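Local coordinates for protein carboxylesterase (Ferroplasma acidiphilum, PDB 3WJ2) that probably hydrolyses carboxylic esters as a carboxylesterase of the alpha/beta-hydrolase fold, in an acid-loving archaeon, at residues F134-I137 against A138-K142. Sequence-based numbering, arbitrary orientation.
Sequences FHYI and AKKKK
Tyr-136 and Lys-140, one helical turn apart, make the main side-chain contact at the C-terminal end of helix 125-139, Lys-140 being the first residue beyond it. The evidence for a CH-pi interaction is that Lys-140 CE lies over one face of the phenol ring, 3.8 Å from its centroid and 20° off the normal. It is displaced toward the rim, with Tyr-136 CE1 the closest ring atom to CE at 3.5 Å, while CD of the lysine passes near CZ and CE2. Tyr-136 holds CG anti to its backbone N (chi1 -179°), which swings the ring toward the C-terminal end of the helix; Lys-140 runs extended from CB to CE and bends at its last torsion. Its NZ stays 5.2 Å from the ring centroid, so any cation-pi attraction is weak at most.

Apolar packing elsewhere is looser: Phe-134 CZ approaches Ala-138 CB obliquely at 4.4 Å.

Three successive i to i+4 backbone hydrogen bonds define the turn. Ala-138 N donates to Phe-134 O at 2.9 Å, Lys-139 N to His-135 O, and Lys-140 N to Tyr-136 O at 3.0 Å. The series stops there: Lys-141 N comes within 2.9 Å of Ile-137 O but at a poor angle, consistent with Lys-140 being the first residue to leave helical geometry.

Beyond this helix end, Lys-141 NZ hydrogen-bonds Gly-148 O, just ahead of strand 150-155. On the buried side, Phe-134 packs on strands 78-82 and 150-155 of the central sheet and on Cys-169 of helix 157-172, and Ile-137 on Leu-80, seating the helix end against the alpha/beta-hydrolase core.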
ATOM      1  N   PHE B 134       2.100  -7.014 -37.139  1.00 11.45           N
ATOM      2  CA  PHE B 134       1.355  -5.790 -37.176  1.00 10.43           C
ATOM      3  C   PHE B 134       1.615  -5.112 -38.534  1.00 11.87           C
ATOM      4  O   PHE B 134       0.662  -4.701 -39.176  1.00 12.46           O
ATOM      5  CB  PHE B 134       1.749  -4.880 -35.964  1.00 11.45           C
ATOM      6  CG  PHE B 134       1.253  -3.464 -36.175  1.00 10.53           C
ATOM      7  CD1 PHE B 134      -0.122  -3.193 -36.171  1.00 11.78           C
ATOM      8  CD2 PHE B 134       2.162  -2.441 -36.549  1.00 11.44           C
ATOM      9  CE1 PHE B 134      -0.620  -1.886 -36.465  1.00 14.66           C
ATOM     10  CE2 PHE B 134       1.634  -1.160 -36.851  1.00 14.17           C
ATOM     11  CZ  PHE B 134       0.273  -0.920 -36.843  1.00 15.54           C
ATOM     12  N   HIS B 135       2.899  -5.021 -38.863  1.00 12.37           N
ATOM     13  CA  HIS B 135       3.188  -4.305 -40.126  1.00 15.04           C
ATOM     14  C   HIS B 135       2.709  -5.073 -41.314  1.00 14.65           C
ATOM     15  O   HIS B 135       2.215  -4.454 -42.308  1.00 16.77           O
ATOM     16  CB  HIS B 135       4.670  -3.917 -40.185  1.00 14.41           C
ATOM     17  CG  HIS B 135       5.002  -2.736 -39.329  1.00 14.03           C
ATOM     18  ND1 HIS B 135       4.567  -1.448 -39.603  1.00 17.94           N
ATOM     19  CD2 HIS B 135       5.606  -2.681 -38.119  1.00 16.68           C
ATOM     20  CE1 HIS B 135       4.982  -0.644 -38.635  1.00 18.76           C
ATOM     21  NE2 HIS B 135       5.636  -1.363 -37.730  1.00 17.09           N
ATOM     22  N   TYR B 136       2.773  -6.393 -41.279  1.00 14.22           N
ATOM     23  CA  TYR B 136       2.250  -7.213 -42.409  1.00 14.44           C
ATOM     24  C   TYR B 136       0.763  -6.987 -42.619  1.00 17.88           C
ATOM     25  O   TYR B 136       0.311  -6.724 -43.783  1.00 15.70           O
ATOM     26  CB  TYR B 136       2.577  -8.661 -42.130  1.00 15.96           C
ATOM     27  CG  TYR B 136       2.141  -9.688 -43.178  1.00 19.11           C
ATOM     28  CD1 TYR B 136       3.049 -10.327 -43.979  1.00 22.70           C
ATOM     29  CD2 TYR B 136       0.828 -10.143 -43.163  1.00 23.35           C
ATOM     30  CE1 TYR B 136       2.612 -11.358 -44.849  1.00 25.53           C
ATOM     31  CE2 TYR B 136       0.397 -11.151 -43.998  1.00 29.92           C
ATOM     32  CZ  TYR B 136       1.303 -11.753 -44.842  1.00 30.64           C
ATOM     33  OH  TYR B 136       0.842 -12.835 -45.665  1.00 32.34           O
ATOM     34  N   ILE B 137      -0.020  -7.102 -41.541  1.00 15.30           N
ATOM     35  CA  ILE B 137      -1.447  -6.896 -41.670  1.00 17.37           C
ATOM     36  C   ILE B 137      -1.798  -5.472 -42.016  1.00 17.15           C
ATOM     37  O   ILE B 137      -2.725  -5.238 -42.824  1.00 18.34           O
ATOM     38  CB  ILE B 137      -2.204  -7.416 -40.422  1.00 17.46           C
ATOM     39  CG1 ILE B 137      -1.949  -8.920 -40.352  1.00 18.23           C
ATOM     40  CG2 ILE B 137      -3.726  -7.176 -40.585  1.00 17.67           C
ATOM     41  CD1 ILE B 137      -2.164  -9.544 -38.911  1.00 18.71           C
ATOM     42  N   ALA B 138      -1.090  -4.505 -41.492  1.00 16.38           N
ATOM     43  CA  ALA B 138      -1.349  -3.107 -41.827  1.00 17.91           C
ATOM     44  C   ALA B 138      -1.088  -2.861 -43.345  1.00 21.76           C
ATOM     45  O   ALA B 138      -1.888  -2.153 -44.012  1.00 22.42           O
ATOM     46  CB  ALA B 138      -0.570  -2.159 -41.027  1.00 17.84           C
ATOM     47  N   LYS B 139      -0.018  -3.442 -43.874  1.00 21.93           N
ATOM     48  CA  LYS B 139       0.220  -3.257 -45.325  1.00 23.87           C
ATOM     49  C   LYS B 139      -0.810  -3.936 -46.131  1.00 23.88           C
ATOM     50  O   LYS B 139      -1.206  -3.393 -47.167  1.00 25.94           O
ATOM     51  CB  LYS B 139       1.556  -3.788 -45.737  1.00 26.49           C
ATOM     52  CG  LYS B 139       2.681  -2.944 -45.236  1.00 32.09           C
ATOM     53  CD  LYS B 139       4.086  -3.640 -45.506  1.00 39.15           C
ATOM     54  CE  LYS B 139       4.051  -5.176 -45.826  1.00 42.39           C
ATOM     55  NZ  LYS B 139       5.429  -5.792 -45.656  1.00 44.96           N
ATOM     56  N   LYS B 140      -1.232  -5.124 -45.728  1.00 20.96           N
ATOM     57  CA  LYS B 140      -2.126  -5.940 -46.523  1.00 22.75           C
ATOM     58  C   LYS B 140      -3.566  -5.849 -46.031  1.00 21.81           C
ATOM     59  O   LYS B 140      -4.277  -6.825 -46.059  1.00 22.21           O
ATOM     60  CB  LYS B 140      -1.661  -7.411 -46.508  1.00 23.78           C
ATOM     61  CG  LYS B 140      -0.251  -7.539 -47.110  1.00 30.99           C
ATOM     62  CD  LYS B 140       0.157  -8.963 -47.107  1.00 32.12           C
ATOM     63  CE  LYS B 140       1.673  -9.075 -47.381  1.00 39.09           C
ATOM     64  NZ  LYS B 140       2.069  -8.414 -48.698  1.00 41.96           N
ATOM     65  N   LYS B 141      -3.952  -4.712 -45.445  1.00 23.64           N
ATOM     66  CA  LYS B 141      -5.233  -4.667 -44.724  1.00 25.80           C
ATOM     67  C   LYS B 141      -6.419  -5.055 -45.609  1.00 28.75           C
ATOM     68  O   LYS B 141      -7.361  -5.729 -45.176  1.00 27.62           O
ATOM     69  CB  LYS B 141      -5.430  -3.334 -43.946  1.00 27.07           C
ATOM     70  CG  LYS B 141      -5.241  -2.105 -44.751  1.00 30.19           C
ATOM     71  CD  LYS B 141      -5.956  -0.945 -44.151  1.00 37.79           C
ATOM     72  CE  LYS B 141      -5.448  -0.499 -42.823  1.00 41.04           C
ATOM     73  NZ  LYS B 141      -5.903   0.923 -42.622  1.00 45.70           N
ATOM     74  N   LYS B 142      -6.349  -4.650 -46.874  1.00 31.74           N
ATOM     75  CA  LYS B 142      -7.465  -4.958 -47.746  1.00 34.33           C
ATOM     76  C   LYS B 142      -7.655  -6.505 -47.878  1.00 34.85           C
ATOM     77  O   LYS B 142      -8.788  -7.004 -47.948  1.00 35.01           O
ATOM     78  CB  LYS B 142      -7.381  -4.105 -49.034  1.00 35.73           C
ATOM     79  CG  LYS B 142      -6.380  -4.568 -50.095  1.00 41.86           C
ATOM     80  CD  LYS B 142      -5.478  -3.433 -50.629  1.00 47.38           C
ATOM     81  CE  LYS B 142      -4.125  -4.002 -51.130  1.00 48.44           C
ATOM     82  NZ  LYS B 142      -3.662  -5.179 -50.297  1.00 49.12           N
TER